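Local coordinates for protein L-asparaginase I (Vibrio cholerae, PDB 2OCD) that probably catalyses the hydrolysis of L-asparagine to L-aspartate and ammonium, working as a homotetramer of the asparaginase 1 family, at residues F150-L155 with D167-F172; S174-P179 with C274-V279; V215-P220 with I239-G244; V226-L231 with L255-A260; I267-T272 with Y299-E304. All coordinates share one frame; numbering follows the deposited sequence. Where two conformers were deposited one is given.

Contact 1: residues F150-L155 with D167-F172; sequences FFNNRL and DGFSAF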
# COMPACT_ATOMS: atom_id res chain seq x y z
N PHE B 150 4.89 17.92 10.75
CA PHE B 150 3.90 17.75 9.74
C PHE B 150 4.56 17.66 8.35
O PHE B 150 5.32 18.57 7.95
CB PHE B 150 2.89 18.87 9.84
CG PHE B 150 1.73 18.71 8.93
CD1 PHE B 150 0.80 17.70 9.14
CD2 PHE B 150 1.53 19.56 7.90
CE1 PHE B 150 -0.29 17.52 8.29
CE2 PHE B 150 0.43 19.38 7.06
CZ PHE B 150 -0.45 18.36 7.26
N PHE B 151 4.31 16.54 7.65
CA PHE B 151 4.80 16.33 6.29
C PHE B 151 4.04 15.18 5.63
O PHE B 151 3.51 14.30 6.34
CB PHE B 151 6.31 16.04 6.29
CG PHE B 151 7.10 16.77 5.22
CD1 PHE B 151 7.51 18.08 5.41
CD2 PHE B 151 7.50 16.11 4.05
CE1 PHE B 151 8.28 18.74 4.45
CE2 PHE B 151 8.28 16.74 3.08
CZ PHE B 151 8.68 18.05 3.27
N ASN B 152 4.00 15.18 4.30
CA ASN B 152 3.28 14.15 3.55
C ASN B 152 1.86 13.97 4.14
O ASN B 152 1.46 12.87 4.41
CB ASN B 152 4.03 12.79 3.60
CG ASN B 152 5.57 12.91 3.36
OD1 ASN B 152 6.37 12.90 4.32
ND2 ASN B 152 5.97 13.02 2.09
N ASN B 153 1.15 15.05 4.44
CA ASN B 153 -0.23 14.97 4.94
C ASN B 153 -0.45 14.23 6.25
O ASN B 153 -1.57 13.80 6.59
CB ASN B 153 -1.15 14.37 3.88
CG ASN B 153 -1.13 15.13 2.60
OD1 ASN B 153 -1.25 16.36 2.58
ND2 ASN B 153 -0.95 14.42 1.50
N ARG B 154 0.59 14.09 7.04
CA ARG B 154 0.44 13.41 8.33
C ARG B 154 1.21 14.13 9.44
O ARG B 154 2.23 14.77 9.19
CB ARG B 154 0.84 11.96 8.21
CG ARG B 154 2.31 11.68 8.13
CD ARG B 154 2.59 10.15 7.95
NE ARG B 154 2.43 9.77 6.54
CZ ARG B 154 3.41 9.72 5.62
NH1 ARG B 154 4.67 9.95 5.94
NH2 ARG B 154 3.11 9.41 4.39
N LEU B 155 0.66 14.10 10.64
CA LEU B 155 1.28 14.74 11.76
C LEU B 155 1.86 13.66 12.61
O LEU B 155 1.13 12.81 13.09
CB LEU B 155 0.23 15.47 12.57
CG LEU B 155 0.82 16.24 13.76
CD1 LEU B 155 1.61 17.45 13.23
CD2 LEU B 155 -0.28 16.64 14.78
N ASP B 167 15.07 12.91 -2.14
CA ASP B 167 15.04 12.72 -3.60
C ASP B 167 14.12 13.79 -4.18
O ASP B 167 13.91 14.83 -3.56
CB ASP B 167 14.48 11.32 -3.95
CG ASP B 167 15.58 10.26 -4.11
OD1 ASP B 167 16.79 10.61 -4.23
OD2 ASP B 167 15.20 9.05 -4.13
N GLY B 168 13.56 13.51 -5.36
CA GLY B 168 12.30 14.14 -5.79
C GLY B 168 11.16 13.91 -4.80
O GLY B 168 10.29 14.78 -4.62
N PHE B 169 11.15 12.75 -4.14
CA PHE B 169 10.08 12.41 -3.23
C PHE B 169 10.56 12.31 -1.78
O PHE B 169 10.65 11.22 -1.21
CB PHE B 169 9.43 11.09 -3.69
CG PHE B 169 8.36 10.57 -2.75
CD1 PHE B 169 7.40 11.45 -2.20
CD2 PHE B 169 8.32 9.21 -2.40
CE1 PHE B 169 6.42 10.97 -1.32
CE2 PHE B 169 7.34 8.72 -1.53
CZ PHE B 169 6.38 9.60 -0.98
N SER B 170 10.88 13.44 -1.18
CA SER B 170 11.31 13.48 0.22
C SER B 170 10.15 13.32 1.22
O SER B 170 9.03 13.75 0.96
CB SER B 170 12.11 14.76 0.47
OG SER B 170 11.79 15.31 1.72
N ALA B 171 10.42 12.72 2.37
CA ALA B 171 9.36 12.27 3.24
C ALA B 171 9.81 11.92 4.65
O ALA B 171 10.97 11.63 4.90
CB ALA B 171 8.71 11.06 2.61
N PHE B 172 8.87 11.92 5.58
CA PHE B 172 9.16 11.54 6.96
C PHE B 172 8.19 10.46 7.44
O PHE B 172 7.00 10.55 7.18
CB PHE B 172 9.01 12.72 7.89
CG PHE B 172 10.00 13.81 7.66
CD1 PHE B 172 11.13 13.92 8.45
CD2 PHE B 172 9.80 14.75 6.66
CE1 PHE B 172 12.06 14.92 8.24
CE2 PHE B 172 10.71 15.74 6.44
CZ PHE B 172 11.86 15.83 7.23
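F172 and F151 form a T-shaped pair: the CD2-CE2 edge of F172 stands on one face of the F151 ring, with the centroids 5.1 Å apart and the planes at 72°. F172 CD2 comes within 3.7 Å of F151 CG, and CE2 lies over the middle of the ring. At the edge of the same ring, F151 CE2 is 3.7 Å from S170 O. Both phenylalanines also touch T91, a predicted catalytic and substrate-binding residue.

The hydrogen bonds belong to the amide of N152, which spans A171 and uses both its ends. N152 OD1 accepts the N-H of F172 at 3.0 Å, the donor tilted 21° from the carbonyl plane, while N152 ND2 gives a weak bond of 3.3 Å to S170 O. N152 follows F151 in a type I' turn that runs from F151 to R154 and closes the beta hairpin of strands 147-151 and 154-157. The hairpin tip therefore leans on strand 171-173, part of a separate two-stranded sheet.

The charged group ends that turn. R154 bends at chi3 (81°), so that N152 CB lies over the rim of one guanidinium face and R154 NH1, at the edge, is 2.7 Å from F172 O.

Contact 2: residues S174-P179 with C274-V279; sequences SPNLPP and CLAGKV
In N176 the CG lies opposite the carbonyl carbon and next to the backbone N (chi1 -71°), a setting that sends the amide out of its turn to the backbone of A276 and G277. L275 is set differently, CG opposite its own N (chi1 172°), and its branched end swings round to P175.

One strong bond results. G277 N donates to N176 OD1 at 2.8 Å with an almost straight N-H...O angle of 173°, arriving in the carbonyl plane on a lone pair. N176 OD1 also lies 3.5 Å from A276 CA. N176 ND2 has a weak hydrogen bond to D300 O, so both ends of the amide have partners, which probably restrains its rotation. Beside it the contact turns apolar: P175 CG meets L275 CD1 at 3.8 Å, the two side chains crossing at about a right angle, and P175 CB packs 3.9 Å from A276 CA.

P175 and N176 can work together because they are the central pair of a type I turn from S174 to L177. Its backbone bond is weak, but S174 OG donates to L177 O at 3.0 Å and ties the ends again. G277 has an extended backbone with positive phi, a region that suits glycine.

Beyond the turn, A276 and G277 pair in a parallel ladder with a strand of the second subunit, and L275 packs on L275 of that subunit. The whole is a type I turn whose asparagine bonds to a short, weakly bonded strand, joining the N- and C-terminal asparaginase regions at a sheet continued into the second subunit.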
# COMPACT_ATOMS: atom_id res chain seq x y z
N SER B 174 7.27 7.83 11.15
CA SER B 174 7.53 7.40 12.48
C SER B 174 7.36 5.92 12.46
O SER B 174 6.29 5.43 12.63
CB SER B 174 6.61 8.08 13.52
OG SER B 174 5.34 8.44 13.05
N PRO B 175 8.43 5.19 12.25
CA PRO B 175 8.25 3.76 11.96
C PRO B 175 7.62 2.97 13.10
O PRO B 175 6.92 1.99 12.85
CB PRO B 175 9.69 3.25 11.74
CG PRO B 175 10.51 4.50 11.55
CD PRO B 175 9.85 5.58 12.31
N ASN B 176 7.88 3.42 14.32
CA ASN B 176 7.50 2.72 15.54
C ASN B 176 6.27 3.33 16.29
O ASN B 176 5.88 2.83 17.34
CB ASN B 176 8.75 2.65 16.45
CG ASN B 176 9.82 1.67 15.91
OD1 ASN B 176 9.50 0.55 15.51
ND2 ASN B 176 11.08 2.08 15.94
N LEU B 177 5.66 4.39 15.74
CA LEU B 177 4.45 5.00 16.28
C LEU B 177 3.55 5.42 15.12
O LEU B 177 4.01 6.07 14.20
CB LEU B 177 4.80 6.21 17.15
CG LEU B 177 3.94 6.74 18.33
CD1 LEU B 177 3.10 7.93 17.94
CD2 LEU B 177 3.11 5.60 18.99
N PRO B 178 2.27 5.03 15.12
CA PRO B 178 1.39 5.56 14.07
C PRO B 178 1.25 7.04 14.18
O PRO B 178 1.33 7.56 15.27
CB PRO B 178 0.04 4.94 14.39
CG PRO B 178 0.36 3.70 15.17
CD PRO B 178 1.55 4.08 16.01
N PRO B 179 0.98 7.72 13.05
CA PRO B 179 0.92 9.16 13.13
C PRO B 179 -0.23 9.56 14.03
O PRO B 179 -1.24 8.87 14.07
CB PRO B 179 0.67 9.61 11.68
CG PRO B 179 0.67 8.40 10.85
CD PRO B 179 0.62 7.21 11.72
N CYS B 274 18.07 -1.81 12.57
CA CYS B 274 16.77 -1.97 11.85
C CYS B 274 15.85 -0.74 11.89
O CYS B 274 15.91 0.02 12.85
CB CYS B 274 16.00 -3.10 12.45
SG CYS B 274 16.80 -4.58 12.11
N LEU B 275 15.00 -0.56 10.89
CA LEU B 275 14.22 0.66 10.81
C LEU B 275 13.07 0.57 11.83
O LEU B 275 13.17 1.08 12.93
CB LEU B 275 13.77 0.94 9.38
CG LEU B 275 12.78 2.09 9.19
CD1 LEU B 275 13.51 3.42 9.46
CD2 LEU B 275 12.10 2.03 7.80
N ALA B 276 12.00 -0.12 11.51
CA ALA B 276 10.98 -0.38 12.52
C ALA B 276 11.59 -1.44 13.42
O ALA B 276 12.38 -2.26 12.96
CB ALA B 276 9.71 -0.89 11.88
N GLY B 277 11.26 -1.43 14.70
CA GLY B 277 11.77 -2.46 15.59
C GLY B 277 12.41 -1.97 16.87
O GLY B 277 12.84 -0.82 16.97
N LYS B 278 12.49 -2.89 17.83
CA LYS B 278 12.71 -2.53 19.21
C LYS B 278 13.76 -3.42 19.89
O LYS B 278 13.67 -4.64 19.86
CB LYS B 278 11.38 -2.63 19.94
CG LYS B 278 11.42 -1.98 21.28
CD LYS B 278 10.49 -2.63 22.29
CE LYS B 278 9.13 -2.00 22.34
NZ LYS B 278 8.71 -1.79 23.79
N VAL B 279 14.76 -2.80 20.51
CA VAL B 279 15.75 -3.53 21.28
C VAL B 279 15.10 -4.22 22.52
O VAL B 279 14.29 -3.64 23.24
CB VAL B 279 16.94 -2.60 21.71
CG1 VAL B 279 17.73 -3.25 22.87
CG2 VAL B 279 17.86 -2.27 20.51

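Contact 3: residues V215-P220 with I239-G244; sequences VITMYP and ILLTFG
I216 and L240 lie side by side on one face of two parallel strands, 213-217 and 237-242, which with helix 224-231 between them make a beta-alpha-beta unit. The short strand axes run 14° apart. Three backbone bonds hold the register: I216 N to I239 O (2.8 Å), L241 N to I216 O (2.7 Å) and M218 N to L241 O (3.1 Å), each nearly along the C=O axis of its acceptor.

The I216-L240 face is the wholly buried one. I216 CD1 meets L240 CD1 at 3.6 Å, and selenomethionine M218 packs on the same leucine from a second direction. Its chain bends at chi2 (-79°), folding M218 CE back until it is 3.5 Å from L240 CG. Helix 224-231 covers this face, with I227 and T230 on I216.

On the face of V215, T217 and L241 the residues are less uniformly buried, T217 and L241 being partly exposed. L241 reaches across the strand gap, its CD1 3.9 Å from V215 CG1 and 3.4 Å from T217 OG1. V215 and T217 also pack on T217 and V215 of the second subunit. I239 points to this face too, but is covered by helix 303-315.

At the C-terminal end selenomethionine M218 and T242 barely touch, and the hydroxyl of T242 bonds to N270 instead, while Y219 sends its OH to I213 of the second subunit. What closes this end is the F243 ring, which has Y219 CA at its edge and brings F243 CE1 to 3.5 Å from M218 O.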
# COMPACT_ATOMS: atom_id res chain seq x y z
N VAL B 215 28.81 7.56 18.06
CA VAL B 215 27.79 6.69 17.48
C VAL B 215 28.41 5.53 16.70
O VAL B 215 28.99 5.78 15.65
CB VAL B 215 26.91 7.51 16.55
CG1 VAL B 215 25.77 6.65 15.98
CG2 VAL B 215 26.40 8.73 17.27
N ILE B 216 28.28 4.28 17.16
CA ILE B 216 28.90 3.12 16.48
C ILE B 216 27.84 2.24 15.81
O ILE B 216 26.83 1.87 16.43
CB ILE B 216 29.66 2.17 17.44
CG1 ILE B 216 30.62 2.89 18.36
CG2 ILE B 216 30.52 1.15 16.68
CD1 ILE B 216 31.13 1.96 19.51
N THR B 217 28.12 1.90 14.55
CA THR B 217 27.34 0.98 13.75
C THR B 217 28.15 -0.31 13.71
O THR B 217 29.24 -0.36 13.16
CB THR B 217 27.15 1.46 12.30
OG1 THR B 217 26.71 2.83 12.28
CG2 THR B 217 26.12 0.56 11.58
N MSE B 218 27.60 -1.37 14.27
CA MSE B 218 28.31 -2.61 14.28
C MSE B 218 28.22 -3.16 12.86
O MSE B 218 27.23 -3.00 12.18
CB MSE B 218 27.68 -3.59 15.23
CG MSE B 218 27.59 -3.12 16.62
SE MSE B 218 29.23 -3.24 17.62
CE MSE B 218 28.50 -3.14 19.42
N TYR B 219 29.29 -3.82 12.46
CA TYR B 219 29.26 -4.64 11.29
C TYR B 219 30.05 -5.85 11.68
O TYR B 219 30.72 -5.83 12.68
CB TYR B 219 29.88 -3.92 10.11
CG TYR B 219 31.20 -3.26 10.39
CD1 TYR B 219 32.39 -3.96 10.22
CD2 TYR B 219 31.26 -1.92 10.81
CE1 TYR B 219 33.62 -3.37 10.41
CE2 TYR B 219 32.48 -1.30 11.05
CZ TYR B 219 33.68 -2.04 10.82
OH TYR B 219 34.93 -1.47 11.06
N PRO B 220 29.96 -6.92 10.89
CA PRO B 220 30.66 -8.13 11.26
C PRO B 220 32.15 -7.89 11.23
O PRO B 220 32.65 -7.25 10.29
CB PRO B 220 30.26 -9.12 10.16
CG PRO B 220 29.04 -8.51 9.54
CD PRO B 220 29.25 -7.07 9.62
N ILE B 239 26.10 5.89 21.41
CA ILE B 239 24.98 5.13 20.85
C ILE B 239 25.51 3.94 20.02
O ILE B 239 26.29 4.09 19.10
CB ILE B 239 24.05 6.03 19.99
CG1 ILE B 239 23.52 7.19 20.83
CG2 ILE B 239 22.87 5.24 19.41
CD1 ILE B 239 22.75 8.22 19.99
N LEU B 240 25.02 2.76 20.36
CA LEU B 240 25.45 1.53 19.74
C LEU B 240 24.34 1.04 18.86
O LEU B 240 23.32 0.68 19.39
CB LEU B 240 25.66 0.55 20.84
CG LEU B 240 26.83 -0.38 20.79
CD1 LEU B 240 28.13 0.44 20.73
CD2 LEU B 240 26.65 -1.20 22.10
N LEU B 241 24.52 1.06 17.53
CA LEU B 241 23.50 0.60 16.59
C LEU B 241 23.82 -0.88 16.33
O LEU B 241 24.83 -1.24 15.69
CB LEU B 241 23.48 1.45 15.31
CG LEU B 241 23.50 3.00 15.40
CD1 LEU B 241 24.00 3.75 14.13
CD2 LEU B 241 22.14 3.59 15.84
N THR B 242 22.98 -1.76 16.86
CA THR B 242 23.24 -3.20 16.82
C THR B 242 22.27 -3.89 15.86
O THR B 242 21.37 -3.22 15.32
CB THR B 242 23.14 -3.82 18.21
OG1 THR B 242 21.81 -3.67 18.69
CG2 THR B 242 24.16 -3.18 19.22
N PHE B 243 22.44 -5.20 15.68
CA PHE B 243 21.55 -6.02 14.80
C PHE B 243 20.25 -6.54 15.40
O PHE B 243 20.13 -6.85 16.59
CB PHE B 243 22.26 -7.25 14.26
CG PHE B 243 23.71 -7.01 13.90
CD1 PHE B 243 24.04 -6.19 12.85
CD2 PHE B 243 24.71 -7.61 14.61
CE1 PHE B 243 25.36 -5.97 12.51
CE2 PHE B 243 26.02 -7.41 14.25
CZ PHE B 243 26.34 -6.60 13.19
N GLY B 244 19.29 -6.70 14.50
CA GLY B 244 17.95 -7.16 14.85
C GLY B 244 17.55 -6.60 16.20
O GLY B 244 17.51 -5.38 16.38

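Contact 4: residues V226-L231 with L255-A260; sequences VIRNTL and LAQLKA
I227 starts the contact by laying its CG2 branch against the second helix, 4.4 Å from Q257 CB. I227 CG2 also lies 4.5 Å from L258 CD2, a touch less certain because L258 has two conformers. On its other side I227 reaches I216 in the sheet beneath.

R228 comes next and runs alongside Q257, the two side chains pointing the same way. R228 CG sits 4.0 Å from Q257 OE1. The bend of Q257 at chi2 turns its amide alongside R228, so that OE1 faces the arginine's CB and CG. Contact is made by the aliphatic part of the arginine alone: the chain turns at chi3 (64°), the guanidinium moves away, and its plane stands 88° from that of the amide. NH2 gives a weak bond to N229 OD1, and R228 also packs on Q233 of the second subunit.

The helices are close to parallel, their short axes 9° apart and 10.3 Å from each other, as is usual for neighbouring helices of successive beta-alpha units. Helix 224-231 follows strand 213-217, helix 252-263 follows strand 237-242, and both lie on the face of the parallel sheet that carries I216 and L240.

While T230 turns to the sheet, its OG1 bonded to I227 O, L231 crosses Q257 obliquely. L231 CD1 comes 4.1 Å from both Q257 CB and Q257 O, so one methyl covers a side-chain root and a backbone carbonyl together. L231 also touches M238 and A261, and its own carbonyl oxygen accepts a bond from R264 NH1.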
# COMPACT_ATOMS: atom_id res chain seq x y z
N VAL B 226 38.77 0.12 16.41
CA VAL B 226 37.94 1.26 15.97
C VAL B 226 37.00 1.71 17.12
O VAL B 226 36.73 2.91 17.32
CB VAL B 226 37.13 0.96 14.70
CG1 VAL B 226 37.77 -0.18 13.92
CG2 VAL B 226 35.66 0.67 15.00
N ILE B 227 36.50 0.77 17.89
CA ILE B 227 35.66 1.12 19.02
C ILE B 227 36.42 1.85 20.12
O ILE B 227 35.88 2.73 20.77
CB ILE B 227 34.86 -0.11 19.50
CG1 ILE B 227 33.73 -0.35 18.47
CG2 ILE B 227 34.33 0.09 20.94
CD1 ILE B 227 33.24 -1.75 18.40
N ARG B 228 37.68 1.52 20.29
CA ARG B 228 38.53 2.26 21.22
C ARG B 228 38.61 3.73 20.81
O ARG B 228 38.45 4.58 21.64
CB ARG B 228 39.90 1.65 21.26
CG ARG B 228 40.81 2.24 22.28
CD ARG B 228 42.23 1.85 21.98
NE ARG B 228 42.63 2.43 20.69
CZ ARG B 228 43.41 1.83 19.77
NH1 ARG B 228 43.89 0.59 19.98
NH2 ARG B 228 43.70 2.47 18.63
N ASN B 229 38.83 3.99 19.52
CA ASN B 229 38.89 5.35 18.95
C ASN B 229 37.66 6.14 19.24
O ASN B 229 37.73 7.33 19.56
CB ASN B 229 39.06 5.30 17.41
CG ASN B 229 40.46 4.87 16.98
OD1 ASN B 229 41.37 4.78 17.81
ND2 ASN B 229 40.62 4.56 15.68
N THR B 230 36.51 5.50 19.10
CA THR B 230 35.24 6.17 19.33
C THR B 230 35.01 6.48 20.82
O THR B 230 34.13 7.27 21.15
CB THR B 230 34.04 5.29 18.88
OG1 THR B 230 34.00 4.09 19.70
CG2 THR B 230 34.11 4.93 17.42
N LEU B 231 35.75 5.84 21.73
CA LEU B 231 35.53 6.04 23.16
C LEU B 231 36.53 7.04 23.74
O LEU B 231 36.44 7.39 24.91
CB LEU B 231 35.55 4.70 23.93
CG LEU B 231 34.33 3.79 23.75
CD1 LEU B 231 34.66 2.36 24.06
CD2 LEU B 231 33.12 4.22 24.58
N LEU B 255 33.25 -6.38 24.65
CA LEU B 255 32.57 -6.32 25.91
C LEU B 255 33.45 -5.49 26.83
O LEU B 255 33.01 -4.47 27.32
CB LEU B 255 32.25 -7.71 26.49
CG LEU B 255 30.77 -8.18 26.42
CD1 LEU B 255 30.13 -7.94 25.03
CD2 LEU B 255 30.59 -9.70 26.88
N ALA B 256 34.71 -5.89 26.99
CA ALA B 256 35.60 -5.20 27.92
C ALA B 256 35.67 -3.68 27.73
O ALA B 256 35.55 -2.94 28.71
CB ALA B 256 36.97 -5.77 27.84
N GLN B 257 35.85 -3.21 26.48
CA GLN B 257 35.91 -1.75 26.21
C GLN B 257 34.65 -1.06 26.68
O GLN B 257 34.70 -0.02 27.35
CB GLN B 257 36.01 -1.45 24.72
CG GLN B 257 37.30 -1.85 24.04
CD GLN B 257 38.51 -1.16 24.63
OE1 GLN B 257 38.56 0.08 24.74
NE2 GLN B 257 39.51 -1.97 25.02
N LEU B 258 33.51 -1.65 26.33
CA LEU B 258 32.24 -1.02 26.66
C LEU B 258 32.08 -0.91 28.19
O LEU B 258 31.74 0.17 28.72
CB LEU B 258 31.07 -1.75 25.97
CG LEU B 258 31.15 -1.68 24.43
CD1 LEU B 258 30.15 -2.62 23.79
CD2 LEU B 258 30.99 -0.25 23.88
N LYS B 259 32.40 -2.00 28.88
CA LYS B 259 32.43 -2.01 30.35
C LYS B 259 33.41 -0.98 30.95
O LYS B 259 33.07 -0.29 31.90
CB LYS B 259 32.79 -3.42 30.86
CG LYS B 259 32.42 -3.68 32.35
CD LYS B 259 33.04 -5.01 32.86
CE LYS B 259 32.44 -5.53 34.22
NZ LYS B 259 31.37 -6.65 34.07
N ALA B 260 34.61 -0.89 30.41
CA ALA B 260 35.60 0.03 30.92
C ALA B 260 35.08 1.49 30.76
O ALA B 260 35.27 2.34 31.67
CB ALA B 260 36.96 -0.20 30.22

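Contact 5: residues I267-T272 with Y299-E304; sequences IVVNLT and YDMTPE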
# COMPACT_ATOMS: atom_id res chain seq x y z
N ILE B 267 27.87 6.99 29.18
CA ILE B 267 26.59 6.30 28.95
C ILE B 267 26.59 5.56 27.61
O ILE B 267 27.10 6.05 26.60
CB ILE B 267 25.39 7.26 29.08
CG1 ILE B 267 25.01 7.41 30.55
CG2 ILE B 267 24.23 6.71 28.35
CD1 ILE B 267 24.57 8.77 30.88
N VAL B 268 26.05 4.34 27.61
CA VAL B 268 26.16 3.48 26.49
C VAL B 268 24.77 2.89 26.22
O VAL B 268 24.24 2.08 26.99
CB VAL B 268 27.25 2.41 26.71
CG1 VAL B 268 27.36 1.47 25.47
CG2 VAL B 268 28.62 3.08 27.01
N VAL B 269 24.16 3.35 25.13
CA VAL B 269 22.77 3.06 24.85
C VAL B 269 22.74 2.21 23.61
O VAL B 269 23.48 2.46 22.66
CB VAL B 269 21.95 4.36 24.66
CG1 VAL B 269 22.50 5.19 23.53
CG2 VAL B 269 20.42 4.07 24.45
N ASN B 270 21.92 1.18 23.66
CA ASN B 270 21.86 0.23 22.59
C ASN B 270 20.58 0.47 21.76
O ASN B 270 19.51 0.24 22.28
CB ASN B 270 21.91 -1.18 23.21
CG ASN B 270 21.69 -2.30 22.18
OD1 ASN B 270 21.74 -2.08 20.93
ND2 ASN B 270 21.44 -3.51 22.69
N LEU B 271 20.70 0.97 20.52
CA LEU B 271 19.56 1.03 19.59
C LEU B 271 19.70 0.02 18.47
O LEU B 271 20.79 -0.38 18.15
CB LEU B 271 19.50 2.36 18.89
CG LEU B 271 19.38 3.69 19.60
CD1 LEU B 271 19.03 4.71 18.51
CD2 LEU B 271 18.29 3.68 20.66
N THR B 272 18.61 -0.37 17.82
CA THR B 272 18.71 -1.26 16.66
C THR B 272 19.09 -0.52 15.35
O THR B 272 18.64 0.59 15.12
CB THR B 272 17.39 -2.08 16.48
OG1 THR B 272 17.59 -3.13 15.52
CG2 THR B 272 16.20 -1.16 16.08
N TYR B 299 15.26 0.70 23.56
CA TYR B 299 14.01 0.13 23.11
C TYR B 299 13.84 0.47 21.61
O TYR B 299 14.69 0.06 20.80
CB TYR B 299 12.87 0.64 24.03
CG TYR B 299 13.11 0.27 25.49
CD1 TYR B 299 12.62 -0.96 26.02
CD2 TYR B 299 13.88 1.08 26.31
CE1 TYR B 299 12.91 -1.34 27.34
CE2 TYR B 299 14.13 0.72 27.62
CZ TYR B 299 13.65 -0.49 28.13
OH TYR B 299 13.89 -0.83 29.46
N ASP B 300 12.79 1.24 21.26
CA ASP B 300 12.47 1.59 19.84
C ASP B 300 12.72 3.05 19.47
O ASP B 300 12.00 3.61 18.64
CB ASP B 300 11.00 1.23 19.45
CG ASP B 300 9.94 1.89 20.33
OD1 ASP B 300 10.23 2.56 21.36
OD2 ASP B 300 8.76 1.71 19.98
N MSE B 301 13.73 3.66 20.09
CA MSE B 301 14.00 5.05 19.85
C MSE B 301 14.63 5.18 18.49
O MSE B 301 15.36 4.35 18.08
CB MSE B 301 14.95 5.62 20.89
CG MSE B 301 14.23 6.13 22.11
SE MSE B 301 15.30 7.35 23.24
CE MSE B 301 16.51 6.01 24.04
N THR B 302 14.29 6.25 17.80
CA THR B 302 15.06 6.72 16.66
C THR B 302 16.46 7.24 17.17
O THR B 302 16.64 7.57 18.36
CB THR B 302 14.32 7.81 15.96
OG1 THR B 302 14.20 8.93 16.86
CG2 THR B 302 12.94 7.31 15.57
N PRO B 303 17.46 7.15 16.32
CA PRO B 303 18.75 7.78 16.59
C PRO B 303 18.59 9.21 16.98
O PRO B 303 19.24 9.67 17.94
CB PRO B 303 19.45 7.75 15.23
CG PRO B 303 18.88 6.45 14.56
CD PRO B 303 17.45 6.35 15.08
N GLU B 304 17.71 9.89 16.26
CA GLU B 304 17.49 11.29 16.50
C GLU B 304 16.84 11.53 17.86
O GLU B 304 17.27 12.41 18.58
CB GLU B 304 16.82 12.02 15.30
CG GLU B 304 15.85 11.18 14.51
CD GLU B 304 16.47 10.31 13.39
OE1 GLU B 304 16.71 10.81 12.25
OE2 GLU B 304 16.60 9.09 13.64
O HOH W 1 16.18 1.16 19.04
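L271 lays its CD1 methyl over one face of the T302-P303 peptide, displaced toward the carbonyl oxygen and P303 CA. L271 CD1 is 3.7 Å from T302 O and 3.6 Å from P303 CA, while P303 CD lies a little farther off at 4.1 Å. The other methyl, L271 CD2, meets CB of selenomethionine M301 at 3.9 Å, and the two side chains cross at about a right angle. CG of L271 stands beside the backbone N (chi1 -59°), which points the fork at 299-304, one methyl on M301 and the other on the T302-P303 peptide. V269 adds a looser touch, its CG2 4.4 Å from M301 CE.

No direct hydrogen bond joins the segments; a water does so instead. The water oxygen accepts the N-H of T272, 3.1 Å from its N, and donates to Y299 O at 2.6 Å, with a weak third bond to M301 O. T302 is the N-cap of the following helix, its OG1 bonded to A305 N.

Strand 267-272 runs between strands 237-242 and 296-297 of the parallel sheet. Residues 299-302 lead into helix 303-315, which sends A306 onto L271 and L310 onto V269, while helix 320-327 places M327 against both V269 and M301.

How the contacts relate
Contacts 3, 4 and 5 build one parallel sheet with helices on both faces. Contact 4 covers the I216-L240 face of contact 3, with I216 CD1 3.6 Å from I227 CG1, and contact 5 adds the next strand, where I239 CG1 is 3.5 Å from V269 CG1. Contact 2 carries this part to the N-terminal region: V279 N lies 2.9 Å from Y299 O in contact 5, and P179 CG packs 3.9 Å from R154 CD in contact 1. Contact 1 is nearest the predicted active site, the side chain of F151 lying about 4 Å from that of T91 and 9 Å from that of T14. Contact 4 is remote, its nearest atoms about 26 Å from contact 1.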